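Long-range contacts in fibronectin type III domain-containing protein (Simiduia agarivorans, PDB 6P2K), which probably hydrolyses xyloglucan-type glucans, as a glycoside hydrolase family 74 enzyme built on seven-bladed beta-propellers: residues B[323-328]-B[373-378]; B[333-338]-B[350-355]; B[381-386]-B[431-436]; B[377-382]-B[390-395]. All coordinates share one frame; numbering follows the deposited sequence.

Overall arrangement
Contacts 1, 3 and 4 cluster, while contact 2 lies to one side: centres are about 9 Å apart for contacts 1 and 4, 8 Å for contacts 3 and 4, and 14 Å for contacts 1 and 2. Along the chain, contact 2, at the first hairpin of sheet 336-338 to 368-373, is nested in the loop closed by contact 1. Contact 4 starts on strand 376-379, where contact 1 ends, and contact 3 on strand 381-385. Contacts 1, 3 and 4 touch a neighbouring subunit. Contact 1 links the loop before strand 336-338 to the segment entering the curled propeller sheet around strand 388-395; contact 2 stays in the first sheet, contacts 3 and 4 in the second.

Contact 1. Residues B[323-328]-B[373-378]; sequences IGWDYA and NKYSTP
Hydrogen bonding centres on the hydroxyl of Y375, which reaches across to the loop 323-328 and works both ways. With CG between its backbone N and carbonyl carbon (chi1 73°), the Y375 ring carries that hydroxyl to the loop. Y375 OH donates to I323 O at 2.6 Å, and D326 N donates to Y375 OH at 3.1 Å, pinning the loop on both sides of G324, whose CA lies 3.2 Å from Y375 OH. A phenylalanine in place of Y375 would keep the ring but would probably leave I323 O and D326 N without their shared partner, freeing the loop to shift. Aromatic packing comes next: the edge of the Y375 ring meets the face of the five-membered ring of W325 in an offset edge-to-face pair, planes 68° apart, with Y375 CE2 3.4 Å from W325 NE1. That indole N-H is bonded to G12 O. N373 shapes the other side: its OD1 takes Y375 N (2.9 Å) in an Asx turn and S376 N (3.0 Å) as well, completing an Asx motif, while its ND2 donates to S376 OG in the amide plane. Y393 of strand 388-395 packs against W325, N373 and S376, and the contact sits at the link between strands 368-373 and 376-379.

Contact 2. Residues B[333-338]-B[350-355]; sequences ARFAHY and WSTTNQ
The antiparallel hairpin of strands 336-338 and 348-351 pairs H337 with W350, and its open end, away from the connecting loop, runs beside a zinc site. H337 N donates to W350 O and W350 N to H337 O, both at 2.9 Å, as a hydrogen-bonded pair. Toward that open end the side chain of S351 takes over: its OG, anti to the backbone N (chi1 -176°), donates to F335 O at 2.8 Å in the carbonyl plane. The F335 ring meets T352 at about a right angle, its CE2 3.4 Å from T352 CG2 and its CE1 3.6 Å from S351 CA, and also touches V17 and V20 of strand 17-22. An alanine in place of F335 is likely to open a gap between T352 and strand 17-22. T352 OG1 accepts from N354 N at 2.8 Å in an ST turn and also bonds to T356 O. R334 lays its CD 3.4 Å from N354 ND2, an amide held by N332 OD1, and its guanidinium goes on to V17 O and D123. R334 also packs on Q16, which binds zinc with D124. Such a hairpin starts an antiparallel four-stranded meander, the form of a beta-propeller blade.

Contact 3. Residues B[381-386]-B[431-436]; sequences QTVNWY and SWSNMQ
V383 CA and S433 CA face each other 7.5 Å apart, on segments that run nearly the same way, their directions 14° apart. The gap is wider between Q381 CA and S431 CA, at 8.8 Å. It narrows to 7.0 Å between W385 CA and M435 CA. Strands 381-385 and 431-432 each pair antiparallel with 388-395, so side chains of 381-385 meet both side chains and backbone of 431-436, without pairing of the two backbones. V383 CG2 rests 3.8 Å from S433 CB, and the valine also touches P489. Beyond it W385, with CG anti to the backbone N (chi1 -163°), sends its indole over the start of the 3-10 segment 435-436. One face of the ring receives M435 O and Q436 CA; the Q436 CA-H makes a CH-pi contact over the face, with Q436 CA 4.0 Å from the centroid of the W385 six-membered ring. Strands 381-385, 388-395 and 431-432 belong to one curled antiparallel sheet of this beta-propeller protein, and the 3-10 segment 435-436 lies under the W385 ring. M435 O comes within 3.0 Å of W385 NE1, but at a poor angle, and that N-H is bonded to R438 O instead. Q436 crosses W385 at about a right angle, amide and ring planes 23° apart, with Q436 CG 3.9 Å from W385 CE3, while its OE1 bonds to K482. At the other end the side chain of Q381 lies against S431, whose OG is held by D427 and T392. Q381 also packs on E550 of a neighbouring subunit, which T382 touches too.

Contact 4. Residues B[377-382]-B[390-395]; sequences TPTSQT and WPTYKG
T379 and T392 both turn their hydroxyls between backbone N and carbonyl carbon (chi1 83° and 64°), which brings the two oxygens across the strands to meet: T379 OG1 donates to T392 OG1 at 2.7 Å. T379 OG1 also accepts from Q381 N at 3.1 Å, an ST turn that bends the chain at S380. Backbone bonds frame this pair. T377 N donates to K394 O at 2.8 Å and K394 N returns a bond to T377 O at 2.9 Å, while T379 N reaches T392 O at 2.9 Å. Past the corner T392 N bonds to Q381 O at 3.1 Å. The face of P378 carries apolar packing: the Y393 ring crosses P378 obliquely, Y393 CE2 3.5 Å from P378 CB, and P391 CB lies on the same side of the sheet. Y393 OH is held by D322. T377 OG1 and G395 O are bridged by a water, and K396 is a second partner of T377. S380 O accepts from T551 of a neighbouring subunit. The register slips by two residues between P378 and T382, a beta bulge by which the hairpin of 381-385 and 388-395 turns away from 376-379 and the sheet curls.

Contact 1. Residues B[323-328]-B[373-378]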
# COMPACT_ATOMS: atom_id res chain seq x y z
N ILE B 323 -5.68 32.88 -6.95
CA ILE B 323 -6.62 32.71 -8.04
C ILE B 323 -8.00 32.29 -7.56
O ILE B 323 -8.95 32.29 -8.36
CB ILE B 323 -6.05 31.71 -9.07
CG1 ILE B 323 -6.73 31.89 -10.43
CG2 ILE B 323 -6.17 30.28 -8.56
CD1 ILE B 323 -5.94 31.36 -11.60
N GLY B 324 -8.15 31.97 -6.28
CA GLY B 324 -9.46 31.57 -5.79
C GLY B 324 -9.87 30.22 -6.34
O GLY B 324 -9.05 29.42 -6.81
N TRP B 325 -11.18 29.96 -6.30
CA TRP B 325 -11.67 28.68 -6.80
C TRP B 325 -11.69 28.63 -8.32
O TRP B 325 -11.53 27.55 -8.91
CB TRP B 325 -13.06 28.36 -6.24
CG TRP B 325 -14.19 29.27 -6.66
CD1 TRP B 325 -14.76 30.27 -5.92
CD2 TRP B 325 -14.92 29.24 -7.90
NE1 TRP B 325 -15.78 30.86 -6.63
CE2 TRP B 325 -15.89 30.25 -7.85
CE3 TRP B 325 -14.83 28.45 -9.06
CZ2 TRP B 325 -16.77 30.50 -8.90
CZ3 TRP B 325 -15.70 28.71 -10.11
CH2 TRP B 325 -16.66 29.73 -10.02
N ASP B 326 -11.86 29.78 -8.98
CA ASP B 326 -12.01 29.85 -10.43
C ASP B 326 -10.62 29.94 -11.05
O ASP B 326 -10.06 31.03 -11.21
CB ASP B 326 -12.89 31.03 -10.82
CG ASP B 326 -13.30 31.00 -12.29
OD1 ASP B 326 -12.95 30.03 -12.99
OD2 ASP B 326 -13.97 31.96 -12.73
N TYR B 327 -10.06 28.79 -11.42
CA TYR B 327 -8.74 28.74 -12.06
C TYR B 327 -8.88 29.30 -13.47
O TYR B 327 -9.00 28.58 -14.46
CB TYR B 327 -8.20 27.31 -12.06
CG TYR B 327 -6.72 27.23 -12.39
CD1 TYR B 327 -5.76 27.43 -11.41
CD2 TYR B 327 -6.29 26.96 -13.68
CE1 TYR B 327 -4.42 27.36 -11.71
CE2 TYR B 327 -4.95 26.88 -13.99
CZ TYR B 327 -4.01 27.08 -12.99
OH TYR B 327 -2.67 27.01 -13.29
N ALA B 328 -8.86 30.63 -13.55
CA ALA B 328 -9.07 31.36 -14.80
C ALA B 328 -7.81 32.17 -15.09
O ALA B 328 -7.64 33.28 -14.58
CB ALA B 328 -10.30 32.26 -14.72
N ASN B 373 -7.76 38.73 -3.95
CA ASN B 373 -8.99 38.04 -4.30
C ASN B 373 -10.16 38.68 -3.54
O ASN B 373 -10.18 38.66 -2.30
CB ASN B 373 -8.84 36.55 -3.96
CG ASN B 373 -10.14 35.76 -4.01
OD1 ASN B 373 -11.23 36.28 -4.24
ND2 ASN B 373 -10.02 34.45 -3.79
N LYS B 374 -11.12 39.23 -4.28
CA LYS B 374 -12.27 39.92 -3.68
C LYS B 374 -13.59 39.26 -4.06
O LYS B 374 -14.63 39.93 -4.10
CB LYS B 374 -12.28 41.40 -4.08
CG LYS B 374 -11.07 42.19 -3.61
CD LYS B 374 -11.08 42.35 -2.10
CE LYS B 374 -9.94 43.26 -1.63
NZ LYS B 374 -10.18 43.78 -0.26
N TYR B 375 -13.58 37.96 -4.34
CA TYR B 375 -14.82 37.25 -4.62
C TYR B 375 -15.02 36.00 -3.79
O TYR B 375 -16.17 35.59 -3.61
CB TYR B 375 -14.90 36.89 -6.12
CG TYR B 375 -13.99 35.77 -6.60
CD1 TYR B 375 -12.65 36.01 -6.88
CD2 TYR B 375 -14.48 34.49 -6.80
CE1 TYR B 375 -11.82 35.00 -7.32
CE2 TYR B 375 -13.66 33.47 -7.25
CZ TYR B 375 -12.33 33.73 -7.51
OH TYR B 375 -11.52 32.71 -7.96
N SER B 376 -13.96 35.40 -3.25
CA SER B 376 -14.10 34.18 -2.46
C SER B 376 -13.03 34.16 -1.39
O SER B 376 -12.00 34.84 -1.49
CB SER B 376 -14.01 32.93 -3.34
OG SER B 376 -12.83 32.94 -4.12
N THR B 377 -13.27 33.36 -0.35
CA THR B 377 -12.41 33.32 0.82
C THR B 377 -11.87 31.90 1.02
O THR B 377 -12.67 30.96 1.12
CB THR B 377 -13.17 33.77 2.07
OG1 THR B 377 -13.79 35.03 1.80
CG2 THR B 377 -12.23 33.91 3.26
N PRO B 378 -10.56 31.71 1.09
CA PRO B 378 -10.04 30.35 1.29
C PRO B 378 -10.26 29.88 2.71
O PRO B 378 -10.23 30.66 3.66
CB PRO B 378 -8.54 30.51 0.99
CG PRO B 378 -8.24 31.93 1.39
CD PRO B 378 -9.49 32.71 1.02

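Contact 2. Residues B[333-338]-B[350-355]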
# COMPACT_ATOMS: atom_id res chain seq x y z
N ALA B 333 -9.27 40.62 -18.39
CA ALA B 333 -9.63 41.86 -17.70
C ALA B 333 -10.64 42.62 -18.56
O ALA B 333 -10.32 43.58 -19.26
CB ALA B 333 -8.40 42.69 -17.41
N ARG B 334 -11.90 42.18 -18.49
CA ARG B 334 -12.97 42.79 -19.27
C ARG B 334 -13.46 44.10 -18.68
O ARG B 334 -14.33 44.75 -19.27
CB ARG B 334 -14.14 41.82 -19.45
CG ARG B 334 -14.57 41.08 -18.19
CD ARG B 334 -15.88 40.33 -18.42
NE ARG B 334 -16.99 41.24 -18.71
CZ ARG B 334 -17.56 41.37 -19.90
NH1 ARG B 334 -17.13 40.67 -20.94
NH2 ARG B 334 -18.58 42.21 -20.06
N PHE B 335 -12.93 44.50 -17.52
CA PHE B 335 -13.01 45.87 -17.05
C PHE B 335 -11.81 46.12 -16.16
O PHE B 335 -11.25 45.19 -15.58
CB PHE B 335 -14.31 46.17 -16.29
CG PHE B 335 -14.43 45.44 -14.98
CD1 PHE B 335 -13.84 45.95 -13.83
CD2 PHE B 335 -15.13 44.25 -14.90
CE1 PHE B 335 -13.94 45.28 -12.63
CE2 PHE B 335 -15.23 43.58 -13.70
CZ PHE B 335 -14.64 44.10 -12.57
N ALA B 336 -11.43 47.39 -16.04
CA ALA B 336 -10.30 47.76 -15.20
C ALA B 336 -10.37 49.26 -14.93
O ALA B 336 -10.42 50.05 -15.87
CB ALA B 336 -8.97 47.39 -15.86
N HIS B 337 -10.36 49.63 -13.65
CA HIS B 337 -10.48 51.02 -13.25
C HIS B 337 -9.46 51.36 -12.18
O HIS B 337 -9.21 50.57 -11.27
CB HIS B 337 -11.88 51.33 -12.72
CG HIS B 337 -12.97 51.11 -13.73
ND1 HIS B 337 -13.15 51.93 -14.82
CD2 HIS B 337 -13.93 50.16 -13.81
CE1 HIS B 337 -14.18 51.50 -15.52
NE2 HIS B 337 -14.66 50.42 -14.94
N TYR B 338 -8.87 52.55 -12.31
CA TYR B 338 -8.10 53.12 -11.22
C TYR B 338 -9.03 53.57 -10.10
O TYR B 338 -10.20 53.88 -10.33
CB TYR B 338 -7.28 54.31 -11.71
CG TYR B 338 -6.15 53.98 -12.67
CD1 TYR B 338 -5.01 53.32 -12.23
CD2 TYR B 338 -6.23 54.34 -14.01
CE1 TYR B 338 -3.97 53.03 -13.11
CE2 TYR B 338 -5.19 54.06 -14.89
CZ TYR B 338 -4.07 53.41 -14.43
OH TYR B 338 -3.04 53.12 -15.30
N TRP B 350 -9.18 48.14 -9.75
CA TRP B 350 -10.24 47.14 -9.68
C TRP B 350 -10.38 46.48 -11.05
O TRP B 350 -10.50 47.17 -12.06
CB TRP B 350 -11.57 47.78 -9.27
CG TRP B 350 -11.81 47.80 -7.80
CD1 TRP B 350 -11.71 48.88 -6.96
CD2 TRP B 350 -12.21 46.69 -6.98
NE1 TRP B 350 -12.01 48.50 -5.67
CE2 TRP B 350 -12.32 47.17 -5.66
CE3 TRP B 350 -12.47 45.34 -7.24
CZ2 TRP B 350 -12.69 46.34 -4.60
CZ3 TRP B 350 -12.84 44.52 -6.19
CH2 TRP B 350 -12.94 45.03 -4.88
N SER B 351 -10.37 45.15 -11.07
CA SER B 351 -10.47 44.42 -12.34
C SER B 351 -11.01 43.01 -12.06
O SER B 351 -11.61 42.77 -11.01
CB SER B 351 -9.11 44.40 -13.06
OG SER B 351 -9.22 43.78 -14.33
N THR B 352 -10.78 42.09 -12.99
CA THR B 352 -11.39 40.76 -12.94
C THR B 352 -10.60 39.79 -13.80
O THR B 352 -9.85 40.19 -14.69
CB THR B 352 -12.85 40.81 -13.43
OG1 THR B 352 -13.41 39.49 -13.41
CG2 THR B 352 -12.90 41.35 -14.85
N THR B 353 -10.77 38.49 -13.52
CA THR B 353 -10.29 37.46 -14.43
C THR B 353 -11.36 36.99 -15.40
O THR B 353 -11.04 36.22 -16.32
CB THR B 353 -9.73 36.25 -13.67
OG1 THR B 353 -10.77 35.61 -12.91
CG2 THR B 353 -8.57 36.65 -12.76
N ASN B 354 -12.61 37.42 -15.19
CA ASN B 354 -13.79 37.35 -16.06
C ASN B 354 -15.05 37.18 -15.22
O ASN B 354 -15.99 37.97 -15.34
CB ASN B 354 -13.73 36.22 -17.10
CG ASN B 354 -14.96 36.19 -17.99
OD1 ASN B 354 -15.86 35.38 -17.78
ND2 ASN B 354 -15.01 37.08 -18.97
N GLN B 355 -15.08 36.15 -14.38
CA GLN B 355 -16.22 35.86 -13.53
C GLN B 355 -16.01 36.31 -12.09
O GLN B 355 -16.76 35.89 -11.20
CB GLN B 355 -16.54 34.36 -13.55
CG GLN B 355 -16.55 33.72 -14.92
CD GLN B 355 -16.98 32.26 -14.87
OE1 GLN B 355 -17.90 31.84 -15.57
NE2 GLN B 355 -16.31 31.47 -14.02

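Contact 3. Residues B[381-386]-B[431-436]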
# COMPACT_ATOMS: atom_id res chain seq x y z
N GLN B 381 -9.36 23.83 4.64
CA GLN B 381 -9.42 22.56 3.93
C GLN B 381 -8.69 22.66 2.60
O GLN B 381 -8.70 23.70 1.94
CB GLN B 381 -10.87 22.15 3.67
CG GLN B 381 -11.78 22.16 4.88
CD GLN B 381 -13.24 22.34 4.50
OE1 GLN B 381 -13.92 23.24 5.00
NE2 GLN B 381 -13.72 21.50 3.59
N THR B 382 -8.05 21.55 2.19
CA THR B 382 -7.28 21.53 0.96
C THR B 382 -7.74 20.41 0.05
O THR B 382 -8.24 19.37 0.50
CB THR B 382 -5.78 21.37 1.22
OG1 THR B 382 -5.57 20.40 2.25
CG2 THR B 382 -5.17 22.70 1.63
N VAL B 383 -7.56 20.64 -1.25
CA VAL B 383 -7.81 19.66 -2.30
C VAL B 383 -6.50 19.45 -3.04
O VAL B 383 -5.93 20.40 -3.59
CB VAL B 383 -8.91 20.13 -3.26
CG1 VAL B 383 -9.09 19.14 -4.41
CG2 VAL B 383 -10.22 20.35 -2.52
N ASN B 384 -6.01 18.21 -3.04
CA ASN B 384 -4.79 17.88 -3.76
C ASN B 384 -5.12 17.65 -5.23
O ASN B 384 -5.92 16.77 -5.55
CB ASN B 384 -4.13 16.64 -3.15
CG ASN B 384 -2.67 16.50 -3.51
OD1 ASN B 384 -2.22 16.99 -4.55
ND2 ASN B 384 -1.91 15.83 -2.65
N TRP B 385 -4.52 18.44 -6.11
CA TRP B 385 -4.80 18.31 -7.54
C TRP B 385 -3.62 18.84 -8.34
O TRP B 385 -3.19 19.98 -8.15
CB TRP B 385 -6.07 19.06 -7.92
CG TRP B 385 -6.62 18.63 -9.25
CD1 TRP B 385 -6.68 19.37 -10.39
CD2 TRP B 385 -7.17 17.35 -9.57
NE1 TRP B 385 -7.25 18.64 -11.40
CE2 TRP B 385 -7.55 17.39 -10.92
CE3 TRP B 385 -7.38 16.18 -8.84
CZ2 TRP B 385 -8.13 16.30 -11.56
CZ3 TRP B 385 -7.95 15.09 -9.48
CH2 TRP B 385 -8.32 15.16 -10.82
N TYR B 386 -3.11 18.00 -9.25
CA TYR B 386 -2.05 18.40 -10.19
C TYR B 386 -0.79 18.84 -9.45
O TYR B 386 -0.17 19.85 -9.78
CB TYR B 386 -2.55 19.50 -11.13
CG TYR B 386 -1.83 19.61 -12.45
CD1 TYR B 386 -1.80 18.53 -13.34
CD2 TYR B 386 -1.19 20.78 -12.82
CE1 TYR B 386 -1.14 18.63 -14.55
CE2 TYR B 386 -0.53 20.89 -14.04
CZ TYR B 386 -0.51 19.81 -14.90
OH TYR B 386 0.15 19.92 -16.10
N SER B 431 -18.08 25.82 1.69
CA SER B 431 -16.90 26.06 0.88
C SER B 431 -16.79 25.00 -0.20
O SER B 431 -17.26 23.87 -0.03
CB SER B 431 -15.63 26.08 1.73
OG SER B 431 -15.28 24.77 2.16
N TRP B 432 -16.15 25.37 -1.32
CA TRP B 432 -16.21 24.57 -2.53
C TRP B 432 -14.86 24.52 -3.24
O TRP B 432 -13.97 25.34 -3.00
CB TRP B 432 -17.25 25.12 -3.52
CG TRP B 432 -18.60 25.32 -2.93
CD1 TRP B 432 -18.99 26.33 -2.09
CD2 TRP B 432 -19.74 24.49 -3.12
NE1 TRP B 432 -20.31 26.17 -1.75
CE2 TRP B 432 -20.80 25.05 -2.38
CE3 TRP B 432 -19.97 23.32 -3.85
CZ2 TRP B 432 -22.07 24.48 -2.34
CZ3 TRP B 432 -21.24 22.75 -3.82
CH2 TRP B 432 -22.27 23.34 -3.07
N SER B 433 -14.75 23.54 -4.13
CA SER B 433 -13.66 23.44 -5.09
C SER B 433 -14.22 22.82 -6.36
O SER B 433 -15.05 21.91 -6.31
CB SER B 433 -12.51 22.58 -4.55
OG SER B 433 -11.51 22.40 -5.55
N ASN B 434 -13.77 23.32 -7.51
CA ASN B 434 -14.11 22.70 -8.79
C ASN B 434 -12.85 22.27 -9.55
O ASN B 434 -12.92 22.02 -10.76
CB ASN B 434 -14.98 23.62 -9.64
CG ASN B 434 -14.20 24.73 -10.34
OD1 ASN B 434 -13.13 25.15 -9.89
ND2 ASN B 434 -14.74 25.20 -11.46
N MET B 435 -11.72 22.15 -8.85
CA MET B 435 -10.46 21.84 -9.51
C MET B 435 -10.48 20.46 -10.17
O MET B 435 -9.79 20.25 -11.17
CB MET B 435 -9.30 21.92 -8.50
CG MET B 435 -9.02 23.32 -7.97
SD MET B 435 -8.56 24.52 -9.24
CE MET B 435 -7.05 23.80 -9.87
N GLN B 436 -11.26 19.52 -9.63
CA GLN B 436 -11.27 18.17 -10.18
C GLN B 436 -11.95 18.08 -11.55
O GLN B 436 -11.84 17.03 -12.19
CB GLN B 436 -11.94 17.20 -9.20
CG GLN B 436 -11.13 16.97 -7.92
CD GLN B 436 -11.55 15.72 -7.15
OE1 GLN B 436 -12.44 14.98 -7.57
NE2 GLN B 436 -10.89 15.48 -6.02

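Contact 4. Residues B[377-382]-B[390-395]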
# COMPACT_ATOMS: atom_id res chain seq x y z
N THR B 377 -13.27 33.36 -0.35
CA THR B 377 -12.41 33.32 0.82
C THR B 377 -11.87 31.90 1.02
O THR B 377 -12.67 30.96 1.12
CB THR B 377 -13.17 33.77 2.07
OG1 THR B 377 -13.79 35.03 1.80
CG2 THR B 377 -12.23 33.91 3.26
N PRO B 378 -10.56 31.71 1.09
CA PRO B 378 -10.04 30.35 1.29
C PRO B 378 -10.26 29.88 2.71
O PRO B 378 -10.23 30.66 3.66
CB PRO B 378 -8.54 30.51 0.99
CG PRO B 378 -8.24 31.93 1.39
CD PRO B 378 -9.49 32.71 1.02
N THR B 379 -10.50 28.57 2.85
CA THR B 379 -10.60 27.93 4.15
C THR B 379 -9.35 27.11 4.41
O THR B 379 -8.41 27.08 3.61
CB THR B 379 -11.85 27.04 4.23
OG1 THR B 379 -11.56 25.76 3.65
CG2 THR B 379 -13.02 27.68 3.51
N SER B 380 -9.35 26.41 5.54
CA SER B 380 -8.22 25.59 5.93
C SER B 380 -8.27 24.19 5.32
O SER B 380 -7.31 23.43 5.47
CB SER B 380 -8.15 25.49 7.45
OG SER B 380 -9.29 24.83 7.98
N GLN B 381 -9.36 23.83 4.64
CA GLN B 381 -9.42 22.56 3.93
C GLN B 381 -8.69 22.66 2.60
O GLN B 381 -8.70 23.70 1.94
CB GLN B 381 -10.87 22.15 3.67
CG GLN B 381 -11.78 22.16 4.88
CD GLN B 381 -13.24 22.34 4.50
OE1 GLN B 381 -13.92 23.24 5.00
NE2 GLN B 381 -13.72 21.50 3.59
N THR B 382 -8.05 21.55 2.19
CA THR B 382 -7.28 21.53 0.96
C THR B 382 -7.74 20.41 0.05
O THR B 382 -8.24 19.37 0.50
CB THR B 382 -5.78 21.37 1.22
OG1 THR B 382 -5.57 20.40 2.25
CG2 THR B 382 -5.17 22.70 1.63
N TRP B 390 -4.88 22.82 -3.13
CA TRP B 390 -5.72 24.00 -3.32
C TRP B 390 -6.73 24.10 -2.20
O TRP B 390 -7.39 23.10 -1.88
CB TRP B 390 -6.45 23.93 -4.66
CG TRP B 390 -5.55 23.60 -5.80
CD1 TRP B 390 -5.21 22.36 -6.25
CD2 TRP B 390 -4.87 24.53 -6.64
NE1 TRP B 390 -4.36 22.46 -7.33
CE2 TRP B 390 -4.13 23.78 -7.59
CE3 TRP B 390 -4.80 25.93 -6.69
CZ2 TRP B 390 -3.34 24.38 -8.56
CZ3 TRP B 390 -4.02 26.52 -7.66
CH2 TRP B 390 -3.30 25.75 -8.59
N PRO B 391 -6.91 25.27 -1.60
CA PRO B 391 -7.94 25.43 -0.58
C PRO B 391 -9.33 25.31 -1.19
O PRO B 391 -9.53 25.51 -2.39
CB PRO B 391 -7.70 26.84 -0.02
CG PRO B 391 -6.40 27.31 -0.64
CD PRO B 391 -6.23 26.54 -1.90
N THR B 392 -10.29 24.98 -0.34
CA THR B 392 -11.68 25.22 -0.70
C THR B 392 -12.02 26.68 -0.41
O THR B 392 -11.35 27.34 0.39
CB THR B 392 -12.62 24.28 0.04
OG1 THR B 392 -12.55 24.54 1.45
CG2 THR B 392 -12.26 22.82 -0.22
N TYR B 393 -13.07 27.17 -1.06
CA TYR B 393 -13.39 28.60 -1.00
C TYR B 393 -14.86 28.79 -0.69
O TYR B 393 -15.72 28.13 -1.28
CB TYR B 393 -13.04 29.28 -2.33
CG TYR B 393 -11.55 29.45 -2.55
CD1 TYR B 393 -10.79 28.43 -3.09
CD2 TYR B 393 -10.91 30.63 -2.20
CE1 TYR B 393 -9.42 28.58 -3.29
CE2 TYR B 393 -9.55 30.79 -2.39
CZ TYR B 393 -8.81 29.76 -2.93
OH TYR B 393 -7.46 29.93 -3.12
N LYS B 394 -15.15 29.72 0.22
CA LYS B 394 -16.51 30.14 0.51
C LYS B 394 -16.74 31.53 -0.06
O LYS B 394 -15.82 32.35 -0.14
CB LYS B 394 -16.80 30.12 2.02
CG LYS B 394 -15.97 31.10 2.84
CD LYS B 394 -16.30 30.97 4.31
CE LYS B 394 -15.51 31.95 5.15
NZ LYS B 394 -15.74 31.73 6.60
N GLY B 395 -17.98 31.79 -0.46
CA GLY B 395 -18.30 33.04 -1.13
C GLY B 395 -18.20 34.25 -0.21
O GLY B 395 -18.29 34.16 1.01
O HOH W 1 -16.34 35.00 2.86